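Local coordinates for protein protease LasA (Pseudomonas aeruginosa, PDB 3IT5) that cleaves pentaglycine cross-links of staphylococcal cell walls and degrades host elastin as a secreted, zinc-dependent endopeptidase of the M23A family, at residues Pro42-Ala47 and Gly104-Ala109; Ser63-Arg68 and Leu110-Ser115. One frame throughout, in Å; residues are numbered along the deposited sequence. Where two conformers were deposited one is given.

Contact 1 (Pro42-Ala47 and Gly104-Ala109); sequences PRWGSA and GNINTA
Trp44 lays its indole over the start of the short helix 106-109, with Ile106 against one face of the six-membered ring. Ile106 CB sits 3.9 Å from the centroid of that ring, 19° off the normal, a CH-pi contact, while the backbone N of Ile106 comes to 3.4 Å from Trp44 CE3 over the same face. The two side chains cross at about a right angle. Ile106 turns CG1 anti to its own backbone N (chi1 -157°), which puts CG1 over the ring, 3.6 Å from Trp44 CZ2. Farther round the ring, Ala109 CB reaches Trp44 CH2 at 3.5 Å. One backbone bond ties the two segments: Gly45 N, in the type II turn from Arg43 to Ser46, donates to Gly104 O at 2.8 Å. Within the helical segment Asn105 is the N-cap; its OD1 takes both Thr108 N and Thr108 OG1, the hydroxyl in the carbonyl plane on a lone pair. The contact thus joins the loop between strands 34-38 and 50-52 to the helix that follows strand 98-102, and Ala109 O is hydrogen-bonded to ND1 of His81, a probable catalytic residue on strand 75-83.

Contact 2 (Ser63-Arg68 and Leu110-Ser115); sequences SRCQVR and LCEGGS
A disulfide and a short polar cluster make this a covalent surface contact, pinning the tight turn between strands 57-63 and 66-70 to the loop that leaves helix 106-109. Cys65 SG and Cys111 SG are 2.0 Å apart, with a chi3 of -80°. Both cysteines point their CB atoms toward the opposite segment, and the two sulfurs take the same rotamer, each between its own backbone N and carbonyl carbon. Beside the bridge Ser63 OG lies 3.1 Å from Cys111 SG and donates a hydrogen bond to Glu112 OE2; the modelled length, 2.5 Å, is very short and its exact value doubtful. The same hydroxyl oxygen accepts from Cys65 N at 3.3 Å, forming an ST turn within the type I turn from Ser63 to Gln66. This turn belongs to a beta hairpin in the large antiparallel sheet of the M23 peptidase fold, whose strand 75-83 pairs with 66-70 on the other side. The second segment also begins with a type I turn, Leu110 to Gly113, closed by Gly113 N on Leu110 O. Glu112 extends from that turn with its carboxylate plane 86° from the amide of Gln66, and Gln66 NE2 stands 3.0 Å from Glu112 OE2. The extended chain of Gln66 brings its amide up beside that carboxylate, and its OE1 accepts from Asn78 ND2, which helps fix the rotation of the amide. On the loop side, Gly113 O is hydrogen-bonded to Tyr80 OH, a second tie to strand 75-83.

Both contacts lie at the surface on the same side of the protein, their centres 13 Å apart, and each uses part of the continuous chain 104-115: contact 1 takes the helix and its cap, contact 2 the loop directly after it. They meet where Arg64 NH2 approaches Thr108 OG1, a weak hydrogen bond. Their chemistry differs. Contact 1 is mostly apolar, an indole against a helix start with one backbone bond, and joins two connections outside the strands. Contact 2 is covalent and polar, and fixes the exit loop to a hairpin of the sheet. Both pass close to His81, an inferred active-site residue: its side chain is about 4 Å from that of Ala109 and about 6 Å from that of Cys65.

Contact 1 (Pro42-Ala47 and Gly104-Ala109)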
loop_
_atom_site.group_PDB
_atom_site.type_symbol
_atom_site.label_atom_id
_atom_site.label_comp_id
_atom_site.label_asym_id
_atom_site.label_seq_id
_atom_site.Cartn_x
_atom_site.Cartn_y
_atom_site.Cartn_z
ATOM N N PRO A 42 12.888 -3.315 9.112
ATOM C CA PRO A 42 13.875 -4.025 9.911
ATOM C C PRO A 42 14.440 -5.264 9.205
ATOM O O PRO A 42 14.189 -5.472 8.014
ATOM C CB PRO A 42 13.053 -4.454 11.120
ATOM C CG PRO A 42 11.687 -4.753 10.528
ATOM C CD PRO A 42 11.554 -3.930 9.258
ATOM N N ARG A 43 15.195 -6.069 9.949
ATOM C CA ARG A 43 15.680 -7.358 9.466
ATOM C C ARG A 43 14.560 -8.394 9.554
ATOM O O ARG A 43 13.571 -8.182 10.261
ATOM C CB ARG A 43 16.871 -7.823 10.310
ATOM C CG ARG A 43 17.919 -8.569 9.524
ATOM C CD ARG A 43 18.469 -9.767 10.274
ATOM N NE ARG A 43 18.898 -10.810 9.342
ATOM C CZ ARG A 43 20.135 -11.296 9.242
ATOM N NH1 ARG A 43 21.114 -10.862 10.031
ATOM N NH2 ARG A 43 20.388 -12.238 8.346
ATOM N N TRP A 44 14.713 -9.512 8.845
ATOM C CA TRP A 44 13.801 -10.648 9.004
ATOM C C TRP A 44 13.822 -11.140 10.452
ATOM O O TRP A 44 14.801 -10.928 11.177
ATOM C CB TRP A 44 14.167 -11.796 8.050
ATOM C CG TRP A 44 14.030 -11.456 6.586
ATOM C CD1 TRP A 44 15.044 -11.343 5.673
ATOM C CD2 TRP A 44 12.815 -11.191 5.868
ATOM N NE1 TRP A 44 14.536 -11.024 4.434
ATOM C CE2 TRP A 44 13.171 -10.928 4.525
ATOM C CE3 TRP A 44 11.459 -11.158 6.228
ATOM C CZ2 TRP A 44 12.220 -10.624 3.541
ATOM C CZ3 TRP A 44 10.513 -10.850 5.251
ATOM C CH2 TRP A 44 10.901 -10.591 3.921
ATOM N N GLY A 45 12.737 -11.785 10.870
ATOM C CA GLY A 45 12.598 -12.254 12.242
ATOM C C GLY A 45 12.223 -11.152 13.220
ATOM O O GLY A 45 12.162 -11.388 14.430
ATOM N N SER A 46 11.981 -9.952 12.697
ATOM C CA SER A 46 11.547 -8.809 13.508
ATOM C C SER A 46 10.028 -8.755 13.678
ATOM O O SER A 46 9.280 -9.459 12.986
ATOM C CB SER A 46 12.028 -7.492 12.888
ATOM O OG SER A 46 13.442 -7.431 12.790
ATOM N N ALA A 47 9.586 -7.904 14.604
ATOM C CA ALA A 47 8.164 -7.663 14.833
ATOM C C ALA A 47 7.539 -6.990 13.617
ATOM O O ALA A 47 8.154 -6.121 12.998
ATOM C CB ALA A 47 7.969 -6.802 16.084
ATOM N N GLY A 104 7.059 -11.351 8.533
ATOM C CA GLY A 104 8.351 -11.219 9.220
ATOM C C GLY A 104 9.320 -12.341 8.891
ATOM O O GLY A 104 10.388 -12.450 9.500
ATOM N N ASN A 105 8.931 -13.196 7.948
ATOM C CA ASN A 105 9.818 -14.223 7.417
ATOM C C ASN A 105 9.743 -14.287 5.892
ATOM O O ASN A 105 8.650 -14.243 5.314
ATOM C CB ASN A 105 9.543 -15.591 8.052
ATOM C CG ASN A 105 8.167 -16.120 7.729
ATOM O OD1 ASN A 105 7.997 -16.861 6.760
ATOM N ND2 ASN A 105 7.178 -15.747 8.523
ATOM N N ILE A 106 10.908 -14.380 5.254
ATOM C CA ILE A 106 11.024 -14.345 3.792
ATOM C C ILE A 106 10.230 -15.466 3.111
ATOM O O ILE A 106 9.805 -15.341 1.962
ATOM C CB ILE A 106 12.516 -14.394 3.343
ATOM C CG1 ILE A 106 12.678 -13.813 1.932
ATOM C CG2 ILE A 106 13.086 -15.822 3.448
ATOM C CD1 ILE A 106 14.109 -13.416 1.567
ATOM N N ASN A 107 10.038 -16.560 3.842
ATOM C CA ASN A 107 9.386 -17.751 3.322
ATOM C C ASN A 107 7.930 -17.453 2.986
ATOM O O ASN A 107 7.470 -17.712 1.868
ATOM C CB ASN A 107 9.502 -18.888 4.348
ATOM C CG ASN A 107 10.854 -18.891 5.072
ATOM O OD1 ASN A 107 11.237 -17.908 5.723
ATOM N ND2 ASN A 107 11.577 -19.988 4.957
ATOM N N THR A 108 7.221 -16.895 3.961
ATOM C CA THR A 108 5.845 -16.455 3.761
ATOM C C THR A 108 5.822 -15.230 2.851
ATOM O O THR A 108 5.015 -15.165 1.924
ATOM C CB THR A 108 5.150 -16.159 5.096
ATOM O OG1 THR A 108 5.294 -17.298 5.957
ATOM C CG2 THR A 108 3.665 -15.867 4.886
ATOM N N ALA A 109 6.734 -14.288 3.103
ATOM C CA ALA A 109 6.850 -13.056 2.317
ATOM C C ALA A 109 6.862 -13.286 0.807
ATOM O O ALA A 109 6.402 -12.439 0.032
ATOM C CB ALA A 109 8.089 -12.269 2.745
#

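Contact 2 (Ser63-Arg68 and Leu110-Ser115)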
loop_
_atom_site.group_PDB
_atom_site.type_symbol
_atom_site.label_atom_id
_atom_site.label_comp_id
_atom_site.label_asym_id
_atom_site.label_seq_id
_atom_site.Cartn_x
_atom_site.Cartn_y
_atom_site.Cartn_z
ATOM N N SER A 63 -3.860 -16.059 -1.731
ATOM C CA SER A 63 -2.935 -16.998 -1.106
ATOM C C SER A 63 -2.672 -16.555 0.332
ATOM O O SER A 63 -3.133 -15.489 0.746
ATOM C CB SER A 63 -1.616 -17.052 -1.884
ATOM O OG SER A 63 -0.866 -15.864 -1.692
ATOM N N ARG A 64 -1.916 -17.359 1.079
ATOM C CA ARG A 64 -1.536 -17.030 2.466
ATOM C C ARG A 64 -0.784 -15.697 2.600
ATOM O O ARG A 64 -0.672 -15.145 3.700
ATOM C CB ARG A 64 -0.707 -18.173 3.085
ATOM C CG ARG A 64 0.681 -18.396 2.473
ATOM C CD ARG A 64 1.312 -19.709 2.947
ATOM N NE ARG A 64 1.816 -19.617 4.317
ATOM C CZ ARG A 64 3.100 -19.513 4.652
ATOM N NH1 ARG A 64 4.045 -19.510 3.723
ATOM N NH2 ARG A 64 3.441 -19.424 5.931
ATOM N N CYS A 65 -0.279 -15.185 1.479
ATOM C CA CYS A 65 0.549 -13.984 1.486
ATOM C C CYS A 65 0.083 -12.866 0.540
ATOM O O CYS A 65 0.816 -11.897 0.311
ATOM C CB CYS A 65 2.006 -14.364 1.203
ATOM S SG CYS A 65 2.446 -14.591 -0.528
ATOM N N GLN A 66 -1.132 -12.991 0.004
ATOM C CA GLN A 66 -1.661 -11.974 -0.915
ATOM C C GLN A 66 -3.172 -11.792 -0.823
ATOM O O GLN A 66 -3.924 -12.772 -0.755
ATOM C CB GLN A 66 -1.255 -12.262 -2.365
ATOM C CG GLN A 66 -1.316 -11.027 -3.265
ATOM C CD GLN A 66 -0.841 -11.269 -4.688
ATOM O OE1 GLN A 66 -0.210 -10.396 -5.290
ATOM N NE2 GLN A 66 -1.156 -12.438 -5.239
ATOM N N VAL A 67 -3.589 -10.523 -0.845
ATOM C CA VAL A 67 -4.986 -10.102 -0.691
ATOM C C VAL A 67 -5.276 -8.952 -1.656
ATOM O O VAL A 67 -4.411 -8.102 -1.894
ATOM C CB VAL A 67 -5.275 -9.619 0.765
ATOM C CG1 VAL A 67 -6.617 -8.883 0.865
ATOM C CG2 VAL A 67 -5.251 -10.786 1.743
ATOM N N ARG A 68 -6.489 -8.937 -2.206
ATOM C CA ARG A 68 -6.977 -7.830 -3.028
ATOM C C ARG A 68 -8.309 -7.326 -2.458
ATOM O O ARG A 68 -9.159 -8.122 -2.049
ATOM C CB ARG A 68 -7.126 -8.287 -4.492
ATOM C CG ARG A 68 -7.781 -7.292 -5.470
ATOM C CD ARG A 68 -6.774 -6.519 -6.349
ATOM N NE ARG A 68 -5.652 -7.336 -6.820
ATOM C CZ ARG A 68 -5.599 -7.990 -7.979
ATOM N NH1 ARG A 68 -6.610 -7.944 -8.843
ATOM N NH2 ARG A 68 -4.515 -8.692 -8.281
ATOM N N LEU A 110 7.383 -14.435 0.394
ATOM C CA LEU A 110 7.491 -14.747 -1.021
ATOM C C LEU A 110 6.788 -16.062 -1.356
ATOM O O LEU A 110 7.330 -16.891 -2.078
ATOM C CB LEU A 110 8.970 -14.771 -1.453
ATOM C CG LEU A 110 9.805 -13.512 -1.177
ATOM C CD1 LEU A 110 11.272 -13.798 -1.371
ATOM C CD2 LEU A 110 9.374 -12.317 -2.039
ATOM N N CYS A 111 5.570 -16.235 -0.839
ATOM C CA CYS A 111 4.762 -17.434 -1.124
ATOM C C CYS A 111 4.419 -17.573 -2.613
ATOM O O CYS A 111 4.223 -18.686 -3.123
ATOM C CB CYS A 111 3.484 -17.453 -0.267
ATOM S SG CYS A 111 2.048 -16.547 -0.925
ATOM N N GLU A 112 4.349 -16.438 -3.306
ATOM C CA GLU A 112 4.030 -16.434 -4.731
ATOM C C GLU A 112 5.201 -15.936 -5.576
ATOM O O GLU A 112 5.005 -15.391 -6.659
ATOM C CB GLU A 112 2.747 -15.633 -5.001
ATOM C CG GLU A 112 1.481 -16.368 -4.574
ATOM C CD GLU A 112 0.221 -15.568 -4.820
ATOM O OE1 GLU A 112 -0.312 -15.609 -5.952
ATOM O OE2 GLU A 112 -0.249 -14.911 -3.874
ATOM N N GLY A 113 6.416 -16.150 -5.067
ATOM C CA GLY A 113 7.648 -15.775 -5.759
ATOM C C GLY A 113 8.111 -14.355 -5.477
ATOM O O GLY A 113 7.565 -13.672 -4.604
ATOM N N GLY A 114 9.117 -13.917 -6.231
ATOM C CA GLY A 114 9.640 -12.557 -6.146
ATOM C C GLY A 114 10.923 -12.478 -5.338
ATOM O O GLY A 114 11.603 -13.491 -5.133
ATOM N N SER A 115 11.251 -11.258 -4.918
ATOM C CA SER A 115 12.378 -11.003 -4.025
ATOM C C SER A 115 11.967 -9.968 -2.987
ATOM O O SER A 115 10.936 -9.320 -3.130
ATOM C CB SER A 115 13.603 -10.519 -4.805
ATOM O OG SER A 115 14.454 -11.598 -5.144
#